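Local coordinates for protein putative acyl-CoA dehydrogenase (Burkholderia xenovorans, PDB 5JSC) that binds flavin-adenine dinucleotide and is a putative member of the acyl-CoA dehydrogenase family, assembling as four chains, at residues 341-346 with 377-382. Sequence-based numbering, arbitrary orientation.
Sequences HASEGA and ALRIYE. With FAD (flavin-adenine dinucleotide), chain M; SO4 (sulfate ion), chain P.
Glu344 OE1 sits at the edge of the Arg379 guanidinium, a little off its plane, and the carboxylate and guanidinium stand almost perpendicular, 84° apart. Arg379 NE donates to Glu344 OE1 at 2.8 Å in a salt bridge whose N-H...O angle is 155°; the nitrogen comes from above the carboxylate plane. A water lying in the guanidinium plane accepts from Arg379 NH2 and donates to Glu344 OE1, adding a second, longer link between the charges. On the far side of the loop, Tyr381 has Leu378 CA over the centre of one ring face and meets the flavin obliquely, with Tyr381 CD2 3.6 Å from FAD C7. The bend of Arg379 at chi3 (53°) swings NE toward Glu344 OE1, while its CG lies 3.8 Å from Ser343 CB and 3.7 Å from the backbone O of Ser343. Ser343 CB also packs 3.7 Å from Leu378 O, and its OG turns back to bond with Lys339 O of its own helix. The segment 377-382 lies between helix 332-356 and FAD; the contact joins this helix to the loop between helices 367-376 and 385-405, all within the C-terminal domain. Glu344 OE1 is shared by Arg379, the water and Thr385 OG1, while Arg379 NH2 makes a salt bridge with Asp351 of the second subunit. Flanked by two carboxylates, the guanidinium probably stays charged and favours ionised Glu344, so that this ion pair, buried on its arginine side, ties the FAD-lining loop both to helix 332-356 and to the subunit interface.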
ATOM      1  N   HIS C 341     -14.711  -1.525   0.403  1.00  9.53           N
ATOM      2  CA  HIS C 341     -13.684  -2.482   0.816  0.57  8.78           C
ATOM      3  C   HIS C 341     -13.744  -3.760  -0.013  1.00  7.70           C
ATOM      4  O   HIS C 341     -12.711  -4.299  -0.438  1.00  9.46           O
ATOM      5  CB  HIS C 341     -13.861  -2.804   2.301  0.57  9.83           C
ATOM      6  CG  HIS C 341     -12.774  -3.653   2.880  0.57 10.35           C
ATOM      7  ND1 HIS C 341     -12.677  -5.009   2.647  0.57 10.98           N
ATOM      8  CD2 HIS C 341     -11.761  -3.340   3.721  0.57 11.66           C
ATOM      9  CE1 HIS C 341     -11.629  -5.486   3.295  0.57 11.31           C
ATOM     10  NE2 HIS C 341     -11.060  -4.495   3.959  0.57 12.17           N
ATOM     11  N   ALA C 342     -14.948  -4.285  -0.226  1.00  8.31           N
ATOM     12  CA  ALA C 342     -15.031  -5.571  -0.912  1.00  8.81           C
ATOM     13  C   ALA C 342     -14.645  -5.447  -2.381  1.00  8.31           C
ATOM     14  O   ALA C 342     -14.032  -6.359  -2.939  1.00  9.92           O
ATOM     15  CB  ALA C 342     -16.434  -6.161  -0.756  1.00 11.16           C
ATOM     16  N   SER C 343     -14.999  -4.337  -3.039  1.00  8.15           N
ATOM     17  CA  SER C 343     -14.654  -4.211  -4.454  1.00  8.04           C
ATOM     18  C   SER C 343     -13.166  -3.938  -4.630  1.00  8.63           C
ATOM     19  O   SER C 343     -12.515  -4.550  -5.491  1.00  9.50           O
ATOM     20  CB  SER C 343     -15.490  -3.112  -5.121  1.00  9.83           C
ATOM     21  OG  SER C 343     -15.259  -1.843  -4.527  1.00 10.49           O
ATOM     22  N   GLU C 344     -12.605  -3.037  -3.815  1.00  7.79           N
ATOM     23  CA  GLU C 344     -11.169  -2.784  -3.897  1.00  9.10           C
ATOM     24  C   GLU C 344     -10.378  -4.008  -3.474  1.00  8.46           C
ATOM     25  O   GLU C 344      -9.351  -4.336  -4.084  1.00  9.72           O
ATOM     26  CB  GLU C 344     -10.777  -1.589  -3.031  1.00  8.92           C
ATOM     27  CG  GLU C 344     -11.308  -0.245  -3.523  1.00  9.51           C
ATOM     28  CD  GLU C 344     -10.651   0.222  -4.811  1.00 12.10           C
ATOM     29  OE1 GLU C 344     -11.340   0.874  -5.622  1.00 12.52           O
ATOM     30  OE2 GLU C 344      -9.442  -0.054  -5.015  1.00 14.83           O
ATOM     31  N   GLY C 345     -10.852  -4.697  -2.434  1.00  9.00           N
ATOM     32  CA  GLY C 345     -10.166  -5.889  -1.973  1.00  9.03           C
ATOM     33  C   GLY C 345     -10.233  -7.021  -2.979  1.00  9.52           C
ATOM     34  O   GLY C 345      -9.238  -7.715  -3.210  1.00  9.33           O
ATOM     35  N   ALA C 346     -11.402  -7.224  -3.599  1.00  9.01           N
ATOM     36  CA  ALA C 346     -11.527  -8.294  -4.584  1.00  8.50           C
ATOM     37  C   ALA C 346     -10.595  -8.062  -5.761  1.00  7.98           C
ATOM     38  O   ALA C 346     -10.025  -9.015  -6.302  1.00  9.13           O
ATOM     39  CB  ALA C 346     -12.965  -8.415  -5.075  1.00  9.22           C
ATOM     40  N   ALA C 377     -15.266  -3.221 -13.144  1.00 10.19           N
ATOM     41  CA  ALA C 377     -16.410  -2.315 -13.136  1.00 11.26           C
ATOM     42  C   ALA C 377     -17.057  -2.178 -11.764  1.00 10.49           C
ATOM     43  O   ALA C 377     -17.730  -1.174 -11.520  1.00 12.45           O
ATOM     44  CB  ALA C 377     -17.475  -2.774 -14.136  1.00 12.27           C
ATOM     45  N   LEU C 378     -16.880  -3.153 -10.865  1.00 10.03           N
ATOM     46  CA  LEU C 378     -17.583  -3.075  -9.585  1.00 10.58           C
ATOM     47  C   LEU C 378     -17.013  -1.989  -8.686  1.00 11.10           C
ATOM     48  O   LEU C 378     -17.662  -1.615  -7.705  1.00 12.83           O
ATOM     49  CB  LEU C 378     -17.556  -4.425  -8.860  1.00 10.29           C
ATOM     50  CG  LEU C 378     -18.603  -5.445  -9.349  1.00 11.00           C
ATOM     51  CD1 LEU C 378     -18.323  -5.957 -10.762  1.00 12.96           C
ATOM     52  CD2 LEU C 378     -18.750  -6.612  -8.384  1.00 13.03           C
ATOM     53  N   ARG C 379     -15.824  -1.471  -9.003  1.00  9.60           N
ATOM     54  CA  ARG C 379     -15.272  -0.322  -8.306  1.00  8.94           C
ATOM     55  C   ARG C 379     -15.811   0.989  -8.855  1.00 10.92           C
ATOM     56  O   ARG C 379     -15.457   2.056  -8.340  1.00 10.71           O
ATOM     57  CB  ARG C 379     -13.738  -0.362  -8.401  1.00  9.66           C
ATOM     58  CG  ARG C 379     -13.136  -1.590  -7.687  1.00  8.67           C
ATOM     59  CD  ARG C 379     -11.706  -1.850  -8.127  1.00  9.35           C
ATOM     60  NE  ARG C 379     -10.891  -0.641  -7.977  1.00  9.94           N
ATOM     61  CZ  ARG C 379      -9.767  -0.409  -8.653  1.00  9.09           C
ATOM     62  NH1 ARG C 379      -9.323  -1.312  -9.520  1.00  9.81           N
ATOM     63  NH2 ARG C 379      -9.091   0.723  -8.457  1.00 11.17           N
ATOM     64  N   ILE C 380     -16.685   0.923  -9.861  1.00 11.88           N
ATOM     65  CA  ILE C 380     -17.191   2.096 -10.562  1.00 12.51           C
ATOM     66  C   ILE C 380     -18.707   2.202 -10.455  1.00 13.60           C
ATOM     67  O   ILE C 380     -19.243   3.257 -10.085  1.00 15.39           O
ATOM     68  CB  ILE C 380     -16.741   2.100 -12.042  1.00 12.71           C
ATOM     69  CG1 ILE C 380     -15.212   2.200 -12.116  1.00 15.15           C
ATOM     70  CG2 ILE C 380     -17.396   3.249 -12.811  1.00 14.60           C
ATOM     71  CD1 ILE C 380     -14.620   1.785 -13.445  1.00 15.74           C
ATOM     72  N   TYR C 381     -19.421   1.105 -10.730  1.00 14.17           N
ATOM     73  CA  TYR C 381     -20.867   1.228 -10.734  1.00 14.35           C
ATOM     74  C   TYR C 381     -21.434   1.139  -9.312  1.00 14.72           C
ATOM     75  O   TYR C 381     -20.754   0.745  -8.361  1.00 16.40           O
ATOM     76  CB  TYR C 381     -21.502   0.207 -11.693  1.00 16.01           C
ATOM     77  CG  TYR C 381     -21.468  -1.297 -11.417  1.00 16.67           C
ATOM     78  CD1 TYR C 381     -21.921  -1.835 -10.216  1.00 16.98           C
ATOM     79  CD2 TYR C 381     -21.093  -2.193 -12.427  1.00 15.19           C
ATOM     80  CE1 TYR C 381     -21.942  -3.214 -10.006  1.00 17.35           C
ATOM     81  CE2 TYR C 381     -21.125  -3.574 -12.224  1.00 17.65           C
ATOM     82  CZ  TYR C 381     -21.555  -4.074 -11.010  1.00 16.07           C
ATOM     83  OH  TYR C 381     -21.614  -5.437 -10.790  1.00 19.06           O
ATOM     84  N   GLU C 382     -22.705   1.550  -9.190  1.00 14.29           N
ATOM     85  CA  GLU C 382     -23.398   1.805  -7.917  1.00 15.52           C
ATOM     86  C   GLU C 382     -22.594   2.757  -7.025  1.00 14.88           C
ATOM     87  O   GLU C 382     -22.667   2.703  -5.796  1.00 15.98           O
ATOM     88  CB  GLU C 382     -23.767   0.497  -7.183  1.00 17.05           C
ATOM     89  CG  GLU C 382     -24.866  -0.346  -7.908  1.00 17.26           C
ATOM     90  CD  GLU C 382     -25.766  -1.164  -6.975  1.00 18.07           C
ATOM     91  OE1 GLU C 382     -26.038  -0.714  -5.840  1.00 19.28           O
ATOM     92  OE2 GLU C 382     -26.209  -2.270  -7.384  1.00 19.45           O
TER
HETATM   93  PA  FAD M 501     -17.682  10.357 -13.419  1.00 11.38           P
HETATM   94  O1A FAD M 501     -18.889  10.801 -12.683  1.00 12.63           O
HETATM   95  O2A FAD M 501     -17.163  11.275 -14.529  1.00 12.03           O
HETATM   96  O5B FAD M 501     -16.533  10.090 -12.355  1.00 10.28           O
HETATM   97  C5B FAD M 501     -15.209   9.752 -12.811  1.00  9.28           C
HETATM   98  C4B FAD M 501     -14.422   9.400 -11.576  1.00  9.99           C
HETATM   99  O4B FAD M 501     -14.306  10.570 -10.747  1.00 11.42           O
HETATM  100  C3B FAD M 501     -15.081   8.386 -10.651  1.00 10.76           C
HETATM  101  O3B FAD M 501     -14.940   7.037 -11.104  1.00 12.35           O
HETATM  102  C2B FAD M 501     -14.370   8.664  -9.324  1.00 10.58           C
HETATM  103  O2B FAD M 501     -13.118   7.979  -9.287  1.00 12.84           O
HETATM  104  C1B FAD M 501     -14.124  10.181  -9.400  1.00 10.74           C
HETATM  105  N9A FAD M 501     -15.004  11.002  -8.577  1.00 10.69           N
HETATM  106  C8A FAD M 501     -16.372  11.070  -8.635  1.00 12.37           C
HETATM  107  N7A FAD M 501     -16.897  11.965  -7.835  1.00 13.10           N
HETATM  108  C5A FAD M 501     -15.796  12.525  -7.198  1.00 12.28           C
HETATM  109  C6A FAD M 501     -15.675  13.545  -6.237  1.00 13.18           C
HETATM  110  N6A FAD M 501     -16.716  14.196  -5.707  1.00 15.11           N
HETATM  111  N1A FAD M 501     -14.431  13.872  -5.819  1.00 13.54           N
HETATM  112  C2A FAD M 501     -13.386  13.205  -6.328  1.00 12.19           C
HETATM  113  N3A FAD M 501     -13.380  12.226  -7.239  1.00 10.29           N
HETATM  114  C4A FAD M 501     -14.625  11.934  -7.640  1.00  9.81           C
HETATM  115  N1  FAD M 501     -25.692   3.519 -14.242  1.00 10.01           N
HETATM  116  C2  FAD M 501     -27.058   3.447 -14.175  1.00  9.87           C
HETATM  117  O2  FAD M 501     -27.763   4.458 -14.019  1.00 12.33           O
HETATM  118  N3  FAD M 501     -27.676   2.230 -14.296  1.00 10.71           N
HETATM  119  C4  FAD M 501     -27.044   1.017 -14.483  1.00 11.10           C
HETATM  120  O4  FAD M 501     -27.699  -0.004 -14.668  1.00 13.31           O
HETATM  121  C4X FAD M 501     -25.612   1.092 -14.522  1.00 10.75           C
HETATM  122  N5  FAD M 501     -24.946  -0.003 -14.762  1.00 11.62           N
HETATM  123  C5X FAD M 501     -23.585   0.101 -15.002  1.00 10.98           C
HETATM  124  C6  FAD M 501     -22.890  -1.034 -15.414  1.00 11.48           C
HETATM  125  C7  FAD M 501     -21.548  -0.965 -15.768  1.00 12.07           C
HETATM  126  C7M FAD M 501     -20.846  -2.207 -16.252  1.00 12.48           C
HETATM  127  C8  FAD M 501     -20.873   0.270 -15.685  1.00 12.50           C
HETATM  128  C8M FAD M 501     -19.417   0.390 -16.064  1.00 15.05           C
HETATM  129  C9  FAD M 501     -21.561   1.399 -15.255  1.00 11.15           C
HETATM  130  C9A FAD M 501     -22.910   1.329 -14.920  1.00  9.83           C
HETATM  131  N10 FAD M 501     -23.658   2.476 -14.579  1.00  9.88           N
HETATM  132  C10 FAD M 501     -25.018   2.395 -14.404  1.00  9.49           C
HETATM  133  C1' FAD M 501     -22.991   3.785 -14.567  1.00 10.71           C
HETATM  134  C2' FAD M 501     -22.169   4.033 -13.306  1.00 10.25           C
HETATM  135  O2' FAD M 501     -23.016   4.218 -12.173  1.00 12.74           O
HETATM  136  C3' FAD M 501     -21.307   5.279 -13.507  1.00 10.84           C
HETATM  137  O3' FAD M 501     -20.342   4.925 -14.487  1.00 10.75           O
HETATM  138  C4' FAD M 501     -20.605   5.760 -12.238  1.00 10.76           C
HETATM  139  O4' FAD M 501     -21.573   6.333 -11.357  1.00 12.40           O
HETATM  140  C5' FAD M 501     -19.514   6.766 -12.543  1.00 10.65           C
HETATM  141  O5' FAD M 501     -20.108   7.852 -13.283  1.00 11.10           O
HETATM  142  P   FAD M 501     -19.309   8.334 -14.613  1.00 11.15           P
HETATM  143  O1P FAD M 501     -18.991   7.178 -15.496  1.00 11.27           O
HETATM  144  O2P FAD M 501     -20.082   9.442 -15.261  1.00 12.14           O
HETATM  145  O3P FAD M 501     -17.936   8.921 -14.053  1.00  9.85           O
HETATM  146  S   SO4 P 504      -7.555  -6.118   4.488  0.81 33.84           S
HETATM  147  O1  SO4 P 504      -8.363  -7.138   5.161  0.81 34.99           O
HETATM  148  O2  SO4 P 504      -7.926  -4.797   4.995  0.81 36.00           O
HETATM  149  O3  SO4 P 504      -7.805  -6.169   3.041  0.81 29.98           O
HETATM  150  O4  SO4 P 504      -6.146  -6.369   4.800  0.81 30.99           O
HETATM  151  O   HOH W   1     -10.005   3.394  -6.991  1.00 18.51           O